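PDB 4LSD: irisin from Homo sapiens, which is a muscle-derived hormone that probably mediates benefits of exercise and induces browning of white fat, and forms dimers through its fibronectin type III domain. Local coordinates for residues M1-H13 / V20-I32. Residues are numbered along the deposited sequence; the frame is centred on the assembly and turned at random.
Sequences MSPSAPVNVTVRH and VVSWDVLEDEVVI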
HETATM    1  N   MSE A   1       9.148 -21.684  11.785  1.00 88.19           N
HETATM    2  CA  MSE A   1      10.255 -20.692  11.930  1.00 90.12           C
HETATM    3  C   MSE A   1      10.044 -19.476  11.031  1.00 85.74           C
HETATM    4  O   MSE A   1       9.041 -19.384  10.315  1.00 86.74           O
HETATM    5  CB  MSE A   1      11.596 -21.344  11.606  1.00 99.24           C
HETATM    6  CG  MSE A   1      11.687 -21.803  10.190  1.00110.26           C
HETATM    7 SE   MSE A   1      12.457 -23.554  10.081  1.00150.06          SE
HETATM    8  CE  MSE A   1      11.102 -24.569  11.012  1.00121.39           C
ATOM      9  N   SER A   2      11.015 -18.568  11.044  1.00 77.22           N
ATOM     10  CA  SER A   2      10.870 -17.337  10.295  1.00 70.47           C
ATOM     11  C   SER A   2      12.169 -16.603   9.934  1.00 64.24           C
ATOM     12  O   SER A   2      13.204 -16.801  10.565  1.00 63.71           O
ATOM     13  CB  SER A   2       9.997 -16.417  11.132  1.00 73.41           C
ATOM     14  OG  SER A   2      10.617 -16.144  12.388  1.00 76.12           O
ATOM     15  N   PRO A   3      12.106 -15.696   8.943  1.00 58.57           N
ATOM     16  CA  PRO A   3      13.254 -14.909   8.481  1.00 54.42           C
ATOM     17  C   PRO A   3      13.647 -13.830   9.482  1.00 52.06           C
ATOM     18  O   PRO A   3      12.930 -13.553  10.441  1.00 50.72           O
ATOM     19  CB  PRO A   3      12.766 -14.263   7.182  1.00 53.99           C
ATOM     20  CG  PRO A   3      11.336 -14.699   7.018  1.00 55.76           C
ATOM     21  CD  PRO A   3      10.862 -15.207   8.332  1.00 57.37           C
ATOM     22  N   SER A   4      14.784 -13.204   9.220  1.00 54.52           N
ATOM     23  CA  SER A   4      15.295 -12.145  10.069  1.00 52.75           C
ATOM     24  C   SER A   4      14.751 -10.809   9.594  1.00 49.99           C
ATOM     25  O   SER A   4      14.501 -10.609   8.399  1.00 49.36           O
ATOM     26  CB  SER A   4      16.826 -12.118  10.019  1.00 56.98           C
ATOM     27  OG  SER A   4      17.372 -13.394  10.312  1.00 64.14           O
ATOM     28  N   ALA A   5      14.564  -9.897  10.537  1.00 46.42           N
ATOM     29  CA  ALA A   5      14.053  -8.583  10.215  1.00 45.88           C
ATOM     30  C   ALA A   5      14.898  -7.997   9.104  1.00 45.79           C
ATOM     31  O   ALA A   5      16.011  -8.450   8.861  1.00 51.36           O
ATOM     32  CB  ALA A   5      14.127  -7.688  11.434  1.00 46.16           C
ATOM     33  N   PRO A   6      14.358  -7.006   8.387  1.00 50.81           N
ATOM     34  CA  PRO A   6      15.081  -6.353   7.294  1.00 48.56           C
ATOM     35  C   PRO A   6      16.175  -5.488   7.906  1.00 47.83           C
ATOM     36  O   PRO A   6      16.019  -5.005   9.024  1.00 50.46           O
ATOM     37  CB  PRO A   6      14.004  -5.501   6.623  1.00 50.49           C
ATOM     38  CG  PRO A   6      12.767  -6.286   6.840  1.00 49.33           C
ATOM     39  CD  PRO A   6      12.905  -6.775   8.267  1.00 45.38           C
ATOM     40  N   VAL A   7      17.270  -5.287   7.179  1.00 48.06           N
ATOM     41  CA  VAL A   7      18.375  -4.462   7.672  1.00 47.48           C
ATOM     42  C   VAL A   7      18.651  -3.354   6.665  1.00 50.76           C
ATOM     43  O   VAL A   7      18.178  -3.403   5.530  1.00 54.22           O
ATOM     44  CB  VAL A   7      19.691  -5.269   7.824  1.00 40.64           C
ATOM     45  CG1 VAL A   7      19.555  -6.324   8.893  1.00 36.43           C
ATOM     46  CG2 VAL A   7      20.048  -5.919   6.491  1.00 45.18           C
ATOM     47  N   ASN A   8      19.414  -2.354   7.080  1.00 49.19           N
ATOM     48  CA  ASN A   8      19.769  -1.281   6.171  1.00 50.10           C
ATOM     49  C   ASN A   8      18.567  -0.632   5.506  1.00 49.78           C
ATOM     50  O   ASN A   8      18.593  -0.349   4.305  1.00 51.59           O
ATOM     51  CB  ASN A   8      20.689  -1.842   5.094  1.00 57.05           C
ATOM     52  CG  ASN A   8      21.983  -2.388   5.666  1.00 60.90           C
ATOM     53  OD1 ASN A   8      22.438  -3.477   5.294  1.00 62.29           O
ATOM     54  ND2 ASN A   8      22.593  -1.626   6.567  1.00 59.34           N
ATOM     55  N   VAL A   9      17.512  -0.407   6.275  1.00 49.83           N
ATOM     56  CA  VAL A   9      16.331   0.220   5.722  1.00 47.84           C
ATOM     57  C   VAL A   9      16.684   1.694   5.542  1.00 49.44           C
ATOM     58  O   VAL A   9      17.059   2.376   6.498  1.00 50.67           O
ATOM     59  CB  VAL A   9      15.136   0.052   6.666  1.00 43.04           C
ATOM     60  CG1 VAL A   9      13.874   0.547   5.993  1.00 40.57           C
ATOM     61  CG2 VAL A   9      14.997  -1.414   7.065  1.00 44.34           C
ATOM     62  N   THR A  10      16.590   2.177   4.305  1.00 48.46           N
ATOM     63  CA  THR A  10      16.929   3.565   4.005  1.00 48.25           C
ATOM     64  C   THR A  10      15.787   4.250   3.253  1.00 48.83           C
ATOM     65  O   THR A  10      14.952   3.591   2.628  1.00 50.57           O
ATOM     66  CB  THR A  10      18.262   3.666   3.150  1.00 50.90           C
ATOM     67  OG1 THR A  10      17.958   3.898   1.769  1.00 55.46           O
ATOM     68  CG2 THR A  10      19.063   2.362   3.228  1.00 50.75           C
ATOM     69  N   VAL A  11      15.755   5.577   3.323  1.00 46.96           N
ATOM     70  CA  VAL A  11      14.745   6.358   2.630  1.00 48.61           C
ATOM     71  C   VAL A  11      15.418   7.209   1.574  1.00 53.65           C
ATOM     72  O   VAL A  11      16.200   8.089   1.912  1.00 60.03           O
ATOM     73  CB  VAL A  11      14.020   7.331   3.561  1.00 48.08           C
ATOM     74  CG1 VAL A  11      13.165   8.279   2.723  1.00 52.12           C
ATOM     75  CG2 VAL A  11      13.172   6.578   4.544  1.00 54.84           C
ATOM     76  N   ARG A  12      15.124   6.965   0.303  1.00 55.35           N
ATOM     77  CA  ARG A  12      15.731   7.766  -0.758  1.00 53.77           C
ATOM     78  C   ARG A  12      14.706   8.524  -1.590  1.00 54.86           C
ATOM     79  O   ARG A  12      13.497   8.349  -1.417  1.00 55.19           O
ATOM     80  CB  ARG A  12      16.605   6.886  -1.662  1.00 51.66           C
ATOM     81  CG  ARG A  12      16.142   5.444  -1.781  1.00 54.00           C
ATOM     82  CD  ARG A  12      17.136   4.652  -2.606  1.00 57.36           C
ATOM     83  NE  ARG A  12      17.896   3.671  -1.832  1.00 59.05           N
ATOM     84  CZ  ARG A  12      19.136   3.291  -2.136  1.00 53.52           C
ATOM     85  NH1 ARG A  12      19.747   3.823  -3.185  1.00 46.38           N
ATOM     86  NH2 ARG A  12      19.752   2.359  -1.416  1.00 50.45           N
ATOM     87  N   HIS A  13      15.204   9.380  -2.479  1.00 56.86           N
ATOM     88  CA  HIS A  13      14.356  10.177  -3.354  1.00 57.39           C
ATOM     89  C   HIS A  13      13.164  10.715  -2.565  1.00 55.80           C
ATOM     90  O   HIS A  13      12.004  10.526  -2.931  1.00 58.79           O
ATOM     91  CB  HIS A  13      13.917   9.314  -4.539  1.00 55.89           C
ATOM     92  CG  HIS A  13      15.066   8.751  -5.320  1.00 53.05           C
ATOM     93  ND1 HIS A  13      15.983   9.552  -5.968  1.00 50.57           N
ATOM     94  CD2 HIS A  13      15.472   7.473  -5.524  1.00 55.51           C
ATOM     95  CE1 HIS A  13      16.904   8.794  -6.536  1.00 53.90           C
ATOM     96  NE2 HIS A  13      16.620   7.528  -6.282  1.00 53.69           N
ATOM     97  N   VAL A  20      10.749   6.868  -1.210  1.00 42.39           N
ATOM     98  CA  VAL A  20      10.976   5.472  -1.557  1.00 37.46           C
ATOM     99  C   VAL A  20      11.759   4.856  -0.402  1.00 36.52           C
ATOM    100  O   VAL A  20      12.697   5.467   0.105  1.00 38.25           O
ATOM    101  CB  VAL A  20      11.802   5.324  -2.855  1.00 36.25           C
ATOM    102  CG1 VAL A  20      12.088   3.845  -3.110  1.00 36.39           C
ATOM    103  CG2 VAL A  20      11.045   5.925  -4.041  1.00 33.34           C
ATOM    104  N   VAL A  21      11.367   3.655   0.011  1.00 35.63           N
ATOM    105  CA  VAL A  21      12.008   2.950   1.117  1.00 37.05           C
ATOM    106  C   VAL A  21      12.736   1.739   0.574  1.00 39.35           C
ATOM    107  O   VAL A  21      12.188   1.019  -0.251  1.00 44.36           O
ATOM    108  CB  VAL A  21      10.956   2.456   2.139  1.00 39.51           C
ATOM    109  CG1 VAL A  21      11.628   1.717   3.293  1.00 38.82           C
ATOM    110  CG2 VAL A  21      10.148   3.629   2.651  1.00 41.06           C
ATOM    111  N   SER A  22      13.961   1.506   1.037  1.00 40.92           N
ATOM    112  CA  SER A  22      14.745   0.356   0.576  1.00 43.08           C
ATOM    113  C   SER A  22      15.266  -0.411   1.771  1.00 42.42           C
ATOM    114  O   SER A  22      15.359   0.129   2.873  1.00 45.07           O
ATOM    115  CB  SER A  22      15.950   0.800  -0.259  1.00 44.59           C
ATOM    116  OG  SER A  22      15.578   1.756  -1.229  1.00 58.04           O
ATOM    117  N   TRP A  23      15.634  -1.663   1.546  1.00 38.92           N
ATOM    118  CA  TRP A  23      16.150  -2.485   2.620  1.00 40.63           C
ATOM    119  C   TRP A  23      16.871  -3.673   2.047  1.00 41.48           C
ATOM    120  O   TRP A  23      16.905  -3.870   0.832  1.00 40.34           O
ATOM    121  CB  TRP A  23      15.014  -2.984   3.508  1.00 38.36           C
ATOM    122  CG  TRP A  23      14.027  -3.861   2.774  1.00 37.58           C
ATOM    123  CD1 TRP A  23      14.085  -5.219   2.600  1.00 34.65           C
ATOM    124  CD2 TRP A  23      12.856  -3.422   2.092  1.00 39.42           C
ATOM    125  NE1 TRP A  23      13.017  -5.646   1.842  1.00 36.62           N
ATOM    126  CE2 TRP A  23      12.249  -4.558   1.512  1.00 40.76           C
ATOM    127  CE3 TRP A  23      12.261  -2.167   1.901  1.00 44.71           C
ATOM    128  CZ2 TRP A  23      11.070  -4.479   0.765  1.00 37.46           C
ATOM    129  CZ3 TRP A  23      11.090  -2.086   1.159  1.00 38.01           C
ATOM    130  CH2 TRP A  23      10.511  -3.236   0.594  1.00 38.86           C
ATOM    131  N   ASP A  24      17.450  -4.460   2.942  1.00 40.05           N
ATOM    132  CA  ASP A  24      18.150  -5.672   2.565  1.00 44.32           C
ATOM    133  C   ASP A  24      17.674  -6.706   3.543  1.00 44.27           C
ATOM    134  O   ASP A  24      17.139  -6.375   4.604  1.00 42.57           O
ATOM    135  CB  ASP A  24      19.664  -5.560   2.729  1.00 47.03           C
ATOM    136  CG  ASP A  24      20.253  -4.459   1.918  1.00 59.55           C
ATOM    137  OD1 ASP A  24      20.018  -4.436   0.692  1.00 60.47           O
ATOM    138  OD2 ASP A  24      20.965  -3.625   2.520  1.00 63.92           O
ATOM    139  N   VAL A  25      17.866  -7.961   3.175  1.00 42.34           N
ATOM    140  CA  VAL A  25      17.492  -9.057   4.037  1.00 48.80           C
ATOM    141  C   VAL A  25      18.738  -9.912   4.115  1.00 53.16           C
ATOM    142  O   VAL A  25      19.641  -9.768   3.294  1.00 56.87           O
ATOM    143  CB  VAL A  25      16.322  -9.872   3.450  1.00 49.78           C
ATOM    144  CG1 VAL A  25      15.090  -9.003   3.356  1.00 50.27           C
ATOM    145  CG2 VAL A  25      16.698 -10.418   2.090  1.00 49.78           C
ATOM    146  N   LEU A  26      18.804 -10.778   5.119  1.00 55.56           N
ATOM    147  CA  LEU A  26      19.960 -11.647   5.286  1.00 54.35           C
ATOM    148  C   LEU A  26      19.817 -12.901   4.425  1.00 56.93           C
ATOM    149  O   LEU A  26      20.789 -13.376   3.842  1.00 61.91           O
ATOM    150  CB  LEU A  26      20.116 -12.038   6.760  1.00 52.36           C
ATOM    151  CG  LEU A  26      20.747 -11.058   7.756  1.00 56.17           C
ATOM    152  CD1 LEU A  26      20.666  -9.628   7.255  1.00 53.16           C
ATOM    153  CD2 LEU A  26      20.021 -11.199   9.089  1.00 57.34           C
ATOM    154  N   GLU A  27      18.596 -13.419   4.324  1.00 56.11           N
ATOM    155  CA  GLU A  27      18.344 -14.630   3.547  1.00 57.43           C
ATOM    156  C   GLU A  27      17.526 -14.399   2.273  1.00 58.31           C
ATOM    157  O   GLU A  27      16.322 -14.643   2.254  1.00 57.97           O
ATOM    158  CB  GLU A  27      17.617 -15.642   4.426  1.00 59.38           C
ATOM    159  CG  GLU A  27      18.144 -15.681   5.851  1.00 63.16           C
ATOM    160  CD  GLU A  27      17.046 -15.481   6.882  1.00 68.43           C
ATOM    161  OE1 GLU A  27      16.486 -16.491   7.372  1.00 68.63           O
ATOM    162  OE2 GLU A  27      16.736 -14.308   7.188  1.00 64.31           O
ATOM    163  N   ASP A  28      18.172 -13.958   1.202  1.00 56.24           N
ATOM    164  CA  ASP A  28      17.461 -13.715  -0.047  1.00 56.83           C
ATOM    165  C   ASP A  28      16.746 -14.959  -0.580  1.00 58.28           C
ATOM    166  O   ASP A  28      15.758 -14.851  -1.294  1.00 63.58           O
ATOM    167  CB  ASP A  28      18.426 -13.194  -1.109  1.00 54.66           C
ATOM    168  CG  ASP A  28      19.169 -11.942  -0.664  1.00 65.18           C
ATOM    169  OD1 ASP A  28      18.594 -10.832  -0.730  1.00 61.38           O
ATOM    170  OD2 ASP A  28      20.337 -12.074  -0.239  1.00 74.76           O
ATOM    171  N   GLU A  29      17.231 -16.143  -0.236  1.00 55.26           N
ATOM    172  CA  GLU A  29      16.608 -17.369  -0.730  1.00 57.05           C
ATOM    173  C   GLU A  29      15.259 -17.718  -0.092  1.00 54.88           C
ATOM    174  O   GLU A  29      14.514 -18.539  -0.622  1.00 51.19           O
ATOM    175  CB  GLU A  29      17.567 -18.550  -0.540  1.00 60.02           C
ATOM    176  CG  GLU A  29      17.770 -18.962   0.928  1.00 67.65           C
ATOM    177  CD  GLU A  29      18.789 -20.091   1.121  1.00 80.73           C
ATOM    178  OE1 GLU A  29      18.800 -20.703   2.216  1.00 80.97           O
ATOM    179  OE2 GLU A  29      19.583 -20.362   0.191  1.00 84.79           O
ATOM    180  N   VAL A  30      14.949 -17.081   1.032  1.00 52.40           N
ATOM    181  CA  VAL A  30      13.724 -17.356   1.777  1.00 49.50           C
ATOM    182  C   VAL A  30      12.632 -16.272   1.714  1.00 48.38           C
ATOM    183  O   VAL A  30      11.445 -16.562   1.891  1.00 48.06           O
ATOM    184  CB  VAL A  30      14.111 -17.645   3.260  1.00 50.99           C
ATOM    185  CG1 VAL A  30      12.910 -17.569   4.169  1.00 58.16           C
ATOM    186  CG2 VAL A  30      14.745 -19.028   3.364  1.00 46.40           C
ATOM    187  N   VAL A  31      13.040 -15.034   1.460  1.00 44.73           N
ATOM    188  CA  VAL A  31      12.132 -13.898   1.411  1.00 42.80           C
ATOM    189  C   VAL A  31      11.323 -13.767   0.127  1.00 42.76           C
ATOM    190  O   VAL A  31      11.873 -13.522  -0.940  1.00 40.71           O
ATOM    191  CB  VAL A  31      12.915 -12.587   1.692  1.00 40.54           C
ATOM    192  CG1 VAL A  31      12.039 -11.374   1.473  1.00 36.16           C
ATOM    193  CG2 VAL A  31      13.409 -12.603   3.144  1.00 42.73           C
ATOM    194  N   ILE A  32      10.008 -13.923   0.249  1.00 43.43           N
ATOM    195  CA  ILE A  32       9.099 -13.833  -0.890  1.00 42.03           C
ATOM    196  C   ILE A  32       8.300 -12.534  -0.942  1.00 43.06           C
ATOM    197  O   ILE A  32       7.613 -12.264  -1.926  1.00 45.08           O
ATOM    198  CB  ILE A  32       8.099 -15.009  -0.887  1.00 40.38           C
ATOM    199  CG1 ILE A  32       7.093 -14.866   0.266  1.00 37.12           C
ATOM    200  CG2 ILE A  32       8.866 -16.317  -0.753  1.00 33.14           C
ATOM    201  CD1 ILE A  32       6.106 -16.022   0.362  1.00 28.61           C
TER
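Strands 9-12 and 20-24 run antiparallel, their axes 4.5 Å apart at closest approach, and Val7, Thr10 and Arg12 pair with Asp24, Ser22 and Val20 through two backbone hydrogen bonds each. The register slips by one residue between Val7 and Thr10, a beta bulge where Asn8 has positive phi (54°) and Val9 CA sits only 3.0 Å from Ser22 O in a CA-H...O contact. Val9 spreads its two methyls over the inner face of the pair: CG1, anti to the backbone N (chi1 -172°), lies 3.7 Å from Val21 CG1, while CG2 packs against Trp23 CB. On the N-terminal side of the bulge, the Pro6 ring meets the indole obliquely, with CB 4.0 Å from Trp23 CD1, and Phe34 meets the same indole from the facing sheet. The other face is more polar; there the Arg12 side chain bends at chi3 and brings NE to Ser22 OG in a weak hydrogen bond of 3.1 Å. Val7 and Leu26 cross nearly at right angles, with Val7 CG2 3.8 Å from Leu26 CD1. Beyond strand 20-24, the Glu27 side chain, bent at chi2, turns its carboxylate to the segment preceding strand 9-12 and accepts the backbone N-H of Ser4 on the syn lone pair of OE2, at 3.0 Å and 162°; Ser4 OG adds a weak bond to the same oxygen. Replacing Glu27 with an alanine would probably leave Ser4 N and OG without this shared acceptor and hold the N-terminal segment less firmly to the 25-30 loop. Pro3 and Val9 also touch strand 69-78, and Val11 touches strand 89-92, so the inner side chains join the two sheets. This is the A-B hairpin of a fibronectin type III beta sandwich, its three-stranded sheet completed by strand 58-61.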